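Local coordinates for DNA repair protein RAD14 (Saccharomyces cerevisiae, PDB 5A3D) that binds specifically to damaged, kinked DNA through this zinc-containing DNA-binding domain and is required for the incision step of nucleotide excision repair, at residues Pro70-Gly73 / Thr74-Arg77; Thr41-Glu44 / Cys45-Tyr49. All blocks are in the same frame, centred on the assembly; numbering follows the deposited sequence.

Both contacts are local, and they come in series along the chain, interaction 2 first: interaction 2 (41-49) spans the end of strand 39-41 and the helix 42-49, and interaction 1 (70-77) lies in the loop between strands 65-67 and 78-82. Their centres lie 18 Å apart and their nearest atoms about 7 Å apart, without touching. The small antiparallel sheet ties them together, because strand 78-82, which leaves the loop of interaction 1, pairs with strand 39-41, which leads into the helix of interaction 2. Both meet guanosine DG3 of chain D, interaction 2 at its phosphate and interaction 1 at its sugar; interaction 1 also sets Phe75 against a base of chain C, so one domain grips backbone and base together.

Interaction 1 (Pro70-Gly73 / Thr74-Arg77); sequences PHSG and TFAR. With nucleotides of chain C; nucleotides of chain D.
A type I beta turn, Ser72 to Phe75, shapes this local contact in the loop joining strands 65-67 and 78-82, where the protein meets DNA. Phe75 N donates to Ser72 O (3.0 Å), closing the turn. Gly73, with no side chain, and Thr74 occupy its two central positions. The turn lays Ser72 over the Phe75 ring: Ser72 CB sits 3.8 Å from the ring centroid, almost on its normal, in a CH-pi contact. The small serine thus backs one face, while the base of adenosine DA14 of chain C lies over the opposite face, Phe75 CZ lying 3.3 Å from its C5. The loop closes the beta-hairpin of strands 65-67 and 78-82, which this XPA-family DNA-binding domain sets against the DNA; a flat, apolar ring suits a base face. His71 adds its CB, 3.9 Å from Phe75 CD2. With chi1 at 164°, Ser72 OG swings away from its own backbone N and reaches Thr74 OG1 at 2.7 Å, a hydrogen bond in which either hydroxyl may donate. Thr74 OG1 also lies 3.0 Å from O4' of cytidine DC15 of chain C, and Thr74 CG2 packs 3.4 Å from O3' of the same sugar.

Interaction 2 (Thr41-Glu44 / Cys45-Tyr49); sequences TKTE and CKEDY. With nucleotides of chain D.
Two torsions close the start of this helix: Thr41 holds OG1 between its backbone N and carbonyl carbon (chi1 69°), facing the first turn, while Glu44 sends CG to the side of its own N (chi1 -70°), which carries its carboxylate back to Thr41. The result is a capping box with Thr41 as N-cap of helix 42-49. Glu44 N donates to Thr41 OG1 (3.0 Å), and Thr41 N donates to Glu44 OE1 (2.9 Å, N-H...O 169°), which accepts with its anti lone pair. Across the segments, Cys45 N donates to Thr41 O at 2.9 Å and Glu47 N to Thr43 O at 2.9 Å. Cys45, small and apolar, packs against Phe81 and Leu56. The Thr43 methyl CG2 lies 3.6 Å from Glu47 OE2, one turn on. The helix start also receives DNA: Thr43 N binds OP2 of guanosine DG3 of chain D, and Thr43 OG1 donates to the same DG3 OP2 at 2.7 Å. The positive end of the helix dipole probably favours this anion. Lys46 turns to a salt bridge with Asp53, whereas the long, extended Lys42 reaches the next phosphate, its NZ 2.7 Å from OP2 of adenosine DA4 of chain D.

Interaction 1 (Pro70-Gly73 / Thr74-Arg77)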
loop_
_atom_site.group_PDB
_atom_site.type_symbol
_atom_site.label_atom_id
_atom_site.label_comp_id
_atom_site.label_asym_id
_atom_site.label_seq_id
_atom_site.Cartn_x
_atom_site.Cartn_y
_atom_site.Cartn_z
ATOM N N PRO B 70 14.411 4.024 -17.497
ATOM C CA PRO B 70 14.756 4.519 -18.842
ATOM C C PRO B 70 13.932 5.696 -19.341
ATOM O O PRO B 70 14.463 6.497 -20.103
ATOM C CB PRO B 70 14.558 3.311 -19.759
ATOM C CG PRO B 70 14.029 2.242 -18.966
ATOM C CD PRO B 70 13.954 2.633 -17.506
ATOM N N HIS B 71 12.734 5.903 -18.811
ATOM C CA HIS B 71 11.910 7.016 -19.248
ATOM C C HIS B 71 12.364 8.337 -18.663
ATOM O O HIS B 71 12.232 9.398 -19.279
ATOM C CB HIS B 71 10.449 6.729 -18.973
ATOM C CG HIS B 71 9.979 5.540 -19.712
ATOM N ND1 HIS B 71 9.573 5.617 -21.018
ATOM C CD2 HIS B 71 9.946 4.231 -19.378
ATOM C CE1 HIS B 71 9.267 4.411 -21.450
ATOM N NE2 HIS B 71 9.475 3.548 -20.475
ATOM N N SER B 72 12.885 8.264 -17.469
ATOM C CA SER B 72 13.440 9.423 -16.739
ATOM C C SER B 72 14.045 8.931 -15.434
ATOM O O SER B 72 13.401 8.204 -14.679
ATOM C CB SER B 72 12.377 10.511 -16.403
ATOM O OG SER B 72 12.801 11.444 -15.407
ATOM N N GLY B 73 15.256 9.425 -15.145
ATOM C CA GLY B 73 15.898 9.294 -13.844
ATOM C C GLY B 73 15.139 9.798 -12.627
ATOM O O GLY B 73 15.368 9.340 -11.562
ATOM N N THR B 74 14.175 10.677 -12.780
ATOM C CA THR B 74 13.258 11.052 -11.666
ATOM C C THR B 74 12.097 10.108 -11.394
ATOM O O THR B 74 11.359 10.323 -10.478
ATOM C CB THR B 74 12.644 12.436 -11.956
ATOM O OG1 THR B 74 11.731 12.361 -13.077
ATOM C CG2 THR B 74 13.778 13.461 -12.269
ATOM N N PHE B 75 11.859 9.134 -12.267
ATOM C CA PHE B 75 10.809 8.166 -12.074
ATOM C C PHE B 75 11.388 7.022 -11.232
ATOM O O PHE B 75 12.602 6.907 -11.162
ATOM C CB PHE B 75 10.346 7.605 -13.414
ATOM C CG PHE B 75 9.644 8.593 -14.295
ATOM C CD1 PHE B 75 9.336 9.881 -13.857
ATOM C CD2 PHE B 75 9.277 8.199 -15.563
ATOM C CE1 PHE B 75 8.682 10.770 -14.695
ATOM C CE2 PHE B 75 8.612 9.098 -16.398
ATOM C CZ PHE B 75 8.322 10.351 -15.941
ATOM N N ALA B 76 10.503 6.246 -10.619
ATOM C CA ALA B 76 10.875 5.075 -9.816
ATOM C C ALA B 76 11.880 4.124 -10.560
ATOM O O ALA B 76 11.692 3.832 -11.711
ATOM C CB ALA B 76 9.648 4.312 -9.474
ATOM N N ARG B 77 12.942 3.712 -9.890
ATOM C CA ARG B 77 13.948 2.858 -10.484
ATOM C C ARG B 77 13.365 1.582 -11.062
ATOM O O ARG B 77 12.482 0.938 -10.527
ATOM C CB ARG B 77 15.022 2.416 -9.494
ATOM C CG ARG B 77 15.901 3.559 -8.913
ATOM C CD ARG B 77 16.971 3.094 -7.880
ATOM N NE ARG B 77 16.375 2.600 -6.629
ATOM C CZ ARG B 77 15.996 3.326 -5.618
ATOM N NH1 ARG B 77 16.147 4.660 -5.542
ATOM N NH2 ARG B 77 15.425 2.698 -4.611
ATOM P P DA C 14 3.097 14.324 -12.089
ATOM O OP1 DA C 14 2.171 15.182 -11.324
ATOM O OP2 DA C 14 3.617 14.799 -13.398
ATOM O "O5'" DA C 14 4.329 13.952 -11.162
ATOM C "C5'" DA C 14 4.198 12.962 -10.122
ATOM C "C4'" DA C 14 5.288 11.933 -10.281
ATOM O "O4'" DA C 14 4.897 10.962 -11.279
ATOM C "C3'" DA C 14 6.606 12.536 -10.764
ATOM O "O3'" DA C 14 7.489 12.725 -9.653
ATOM C "C2'" DA C 14 7.105 11.565 -11.824
ATOM C "C1'" DA C 14 6.062 10.458 -11.895
ATOM N N9 DA C 14 5.719 10.070 -13.260
ATOM C C8 DA C 14 5.177 10.853 -14.249
ATOM N N7 DA C 14 5.003 10.223 -15.386
ATOM C C5 DA C 14 5.477 8.942 -15.133
ATOM C C6 DA C 14 5.593 7.797 -15.942
ATOM N N6 DA C 14 5.208 7.748 -17.217
ATOM N N1 DA C 14 6.128 6.686 -15.385
ATOM C C2 DA C 14 6.537 6.740 -14.111
ATOM N N3 DA C 14 6.476 7.753 -13.251
ATOM C C4 DA C 14 5.934 8.839 -13.832
ATOM P P DC C 15 8.083 14.215 -9.322
ATOM O OP1 DC C 15 8.459 14.251 -7.878
ATOM O OP2 DC C 15 7.088 15.237 -9.822
ATOM O "O5'" DC C 15 9.395 14.289 -10.226
ATOM C "C5'" DC C 15 9.641 15.418 -11.087
ATOM C "C4'" DC C 15 10.253 14.973 -12.397
ATOM O "O4'" DC C 15 9.325 14.160 -13.158
ATOM C "C3'" DC C 15 10.698 16.116 -13.315
ATOM O "O3'" DC C 15 12.042 15.907 -13.761
ATOM C "C2'" DC C 15 9.710 16.082 -14.467
ATOM C "C1'" DC C 15 9.238 14.634 -14.498
ATOM N N1 DC C 15 7.841 14.501 -14.941
ATOM C C2 DC C 15 6.819 14.868 -14.062
ATOM O O2 DC C 15 7.121 15.274 -12.931
ATOM N N3 DC C 15 5.532 14.773 -14.466
ATOM C C4 DC C 15 5.249 14.350 -15.700
ATOM N N4 DC C 15 3.963 14.278 -16.054
ATOM C C5 DC C 15 6.271 13.973 -16.620
ATOM C C6 DC C 15 7.542 14.071 -16.206
ATOM P P DG D 3 9.740 -1.683 -14.055
ATOM O OP1 DG D 3 10.842 -2.329 -13.278
ATOM O OP2 DG D 3 8.659 -2.484 -14.594
ATOM O "O5'" DG D 3 9.107 -0.532 -13.146
ATOM C "C5'" DG D 3 9.945 0.461 -12.560
ATOM C "C4'" DG D 3 9.186 1.177 -11.462
ATOM O "O4'" DG D 3 8.198 2.072 -12.029
ATOM C "C3'" DG D 3 8.428 0.291 -10.485
ATOM O "O3'" DG D 3 8.679 1.037 -9.302
ATOM C "C2'" DG D 3 7.009 0.298 -11.042
ATOM C "C1'" DG D 3 6.889 1.690 -11.653
ATOM N N9 DG D 3 6.031 1.850 -12.827
ATOM C C8 DG D 3 5.918 1.017 -13.913
ATOM N N7 DG D 3 5.126 1.485 -14.837
ATOM C C5 DG D 3 4.661 2.682 -14.312
ATOM C C6 DG D 3 3.780 3.635 -14.858
ATOM O O6 DG D 3 3.180 3.595 -15.933
ATOM N N1 DG D 3 3.570 4.698 -13.984
ATOM C C2 DG D 3 4.183 4.850 -12.766
ATOM N N2 DG D 3 3.894 5.972 -12.088
ATOM N N3 DG D 3 5.049 3.992 -12.269
ATOM C C4 DG D 3 5.243 2.941 -13.091
#

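Interaction 2 (Thr41-Glu44 / Cys45-Tyr49)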
loop_
_atom_site.group_PDB
_atom_site.type_symbol
_atom_site.label_atom_id
_atom_site.label_comp_id
_atom_site.label_asym_id
_atom_site.label_seq_id
_atom_site.Cartn_x
_atom_site.Cartn_y
_atom_site.Cartn_z
ATOM N N THR B 41 11.598 -7.074 -16.322
ATOM C CA THR B 41 11.219 -5.968 -15.469
ATOM C C THR B 41 10.177 -6.402 -14.473
ATOM O O THR B 41 9.480 -7.404 -14.592
ATOM C CB THR B 41 10.690 -4.792 -16.301
ATOM O OG1 THR B 41 9.434 -5.195 -16.845
ATOM C CG2 THR B 41 11.630 -4.386 -17.388
ATOM N N LYS B 42 9.996 -5.549 -13.481
ATOM C CA LYS B 42 8.949 -5.690 -12.549
ATOM C C LYS B 42 7.555 -5.771 -13.231
ATOM O O LYS B 42 6.816 -6.690 -12.961
ATOM C CB LYS B 42 9.025 -4.634 -11.490
ATOM C CG LYS B 42 8.142 -5.046 -10.270
ATOM C CD LYS B 42 8.123 -3.978 -9.299
ATOM C CE LYS B 42 7.620 -4.491 -7.995
ATOM N NZ LYS B 42 7.588 -3.346 -7.133
ATOM N N THR B 43 7.295 -4.940 -14.229
ATOM C CA THR B 43 6.035 -4.952 -14.923
ATOM C C THR B 43 5.852 -6.282 -15.688
ATOM O O THR B 43 4.739 -6.813 -15.656
ATOM C CB THR B 43 5.962 -3.730 -15.853
ATOM O OG1 THR B 43 6.031 -2.584 -14.968
ATOM C CG2 THR B 43 4.615 -3.664 -16.667
ATOM N N GLU B 44 6.926 -6.766 -16.298
ATOM C CA GLU B 44 6.915 -8.051 -17.054
ATOM C C GLU B 44 6.630 -9.199 -16.104
ATOM O O GLU B 44 5.907 -10.110 -16.529
ATOM C CB GLU B 44 8.236 -8.357 -17.803
ATOM C CG GLU B 44 8.459 -7.447 -18.973
ATOM C CD GLU B 44 9.819 -7.699 -19.707
ATOM O OE1 GLU B 44 10.855 -7.477 -19.140
ATOM O OE2 GLU B 44 9.800 -8.117 -20.864
ATOM N N CYS B 45 7.230 -9.191 -14.938
ATOM C CA CYS B 45 6.889 -10.172 -13.878
ATOM C C CYS B 45 5.404 -10.159 -13.519
ATOM O O CYS B 45 4.804 -11.235 -13.305
ATOM C CB CYS B 45 7.732 -10.074 -12.674
ATOM S SG CYS B 45 9.494 -10.376 -13.032
ATOM N N LYS B 46 4.790 -8.987 -13.445
ATOM C CA LYS B 46 3.353 -8.957 -13.114
ATOM C C LYS B 46 2.494 -9.484 -14.269
ATOM O O LYS B 46 1.640 -10.357 -14.074
ATOM C CB LYS B 46 2.920 -7.571 -12.724
ATOM C CG LYS B 46 3.613 -7.042 -11.469
ATOM C CD LYS B 46 3.385 -5.509 -11.343
ATOM C CE LYS B 46 3.032 -5.182 -9.905
ATOM N NZ LYS B 46 2.476 -3.823 -9.507
ATOM N N GLU B 47 2.830 -8.999 -15.458
ATOM C CA GLU B 47 2.127 -9.350 -16.704
ATOM C C GLU B 47 2.279 -10.811 -17.108
ATOM O O GLU B 47 1.309 -11.419 -17.509
ATOM C CB GLU B 47 2.633 -8.463 -17.845
ATOM C CG GLU B 47 2.102 -7.045 -17.857
ATOM C CD GLU B 47 2.772 -6.215 -18.971
ATOM O OE1 GLU B 47 3.715 -6.753 -19.581
ATOM O OE2 GLU B 47 2.423 -5.025 -19.186
ATOM N N ASP B 48 3.488 -11.352 -17.019
ATOM C CA ASP B 48 3.808 -12.691 -17.499
ATOM C C ASP B 48 3.520 -13.801 -16.486
ATOM O O ASP B 48 3.121 -14.902 -16.869
ATOM C CB ASP B 48 5.281 -12.802 -17.894
ATOM C CG ASP B 48 5.639 -11.938 -19.091
ATOM O OD1 ASP B 48 4.708 -11.312 -19.688
ATOM O OD2 ASP B 48 6.893 -11.850 -19.364
ATOM N N TYR B 49 3.724 -13.531 -15.207
ATOM C CA TYR B 49 3.653 -14.578 -14.204
ATOM C C TYR B 49 2.591 -14.373 -13.122
ATOM O O TYR B 49 2.519 -15.146 -12.147
ATOM C CB TYR B 49 5.038 -14.777 -13.568
ATOM C CG TYR B 49 6.030 -15.345 -14.551
ATOM C CD1 TYR B 49 6.001 -16.678 -14.911
ATOM C CD2 TYR B 49 7.000 -14.545 -15.111
ATOM C CE1 TYR B 49 6.932 -17.197 -15.804
ATOM C CE2 TYR B 49 7.894 -15.056 -16.057
ATOM C CZ TYR B 49 7.891 -16.372 -16.361
ATOM O OH TYR B 49 8.804 -16.922 -17.280
ATOM P P DG D 3 9.740 -1.683 -14.055
ATOM O OP1 DG D 3 10.842 -2.329 -13.278
ATOM O OP2 DG D 3 8.659 -2.484 -14.594
ATOM O "O5'" DG D 3 9.107 -0.532 -13.146
ATOM C "C5'" DG D 3 9.945 0.461 -12.560
ATOM C "C4'" DG D 3 9.186 1.177 -11.462
ATOM O "O4'" DG D 3 8.198 2.072 -12.029
ATOM C "C3'" DG D 3 8.428 0.291 -10.485
ATOM O "O3'" DG D 3 8.679 1.037 -9.302
ATOM C "C2'" DG D 3 7.009 0.298 -11.042
ATOM C "C1'" DG D 3 6.889 1.690 -11.653
ATOM N N9 DG D 3 6.031 1.850 -12.827
ATOM C C8 DG D 3 5.918 1.017 -13.913
ATOM N N7 DG D 3 5.126 1.485 -14.837
ATOM C C5 DG D 3 4.661 2.682 -14.312
ATOM C C6 DG D 3 3.780 3.635 -14.858
ATOM O O6 DG D 3 3.180 3.595 -15.933
ATOM N N1 DG D 3 3.570 4.698 -13.984
ATOM C C2 DG D 3 4.183 4.850 -12.766
ATOM N N2 DG D 3 3.894 5.972 -12.088
ATOM N N3 DG D 3 5.049 3.992 -12.269
ATOM C C4 DG D 3 5.243 2.941 -13.091
ATOM P P DA D 4 8.206 0.469 -7.880
ATOM O OP1 DA D 4 9.275 0.710 -6.921
ATOM O OP2 DA D 4 7.654 -0.845 -8.086
ATOM O "O5'" DA D 4 7.054 1.479 -7.456
ATOM C "C5'" DA D 4 7.439 2.859 -7.356
ATOM C "C4'" DA D 4 6.323 3.715 -6.811
ATOM O "O4'" DA D 4 5.352 3.948 -7.848
ATOM C "C3'" DA D 4 5.544 3.135 -5.633
ATOM O "O3'" DA D 4 5.203 4.231 -4.784
ATOM C "C2'" DA D 4 4.354 2.477 -6.311
ATOM C "C1'" DA D 4 4.088 3.404 -7.483
ATOM N N9 DA D 4 3.548 2.793 -8.686
ATOM C C8 DA D 4 3.911 1.593 -9.241
ATOM N N7 DA D 4 3.345 1.350 -10.395
ATOM C C5 DA D 4 2.585 2.484 -10.637
ATOM C C6 DA D 4 1.733 2.836 -11.689
ATOM N N6 DA D 4 1.518 2.055 -12.745
ATOM N N1 DA D 4 1.079 4.016 -11.603
ATOM C C2 DA D 4 1.290 4.791 -10.529
ATOM N N3 DA D 4 2.090 4.581 -9.485
ATOM C C4 DA D 4 2.721 3.395 -9.605
#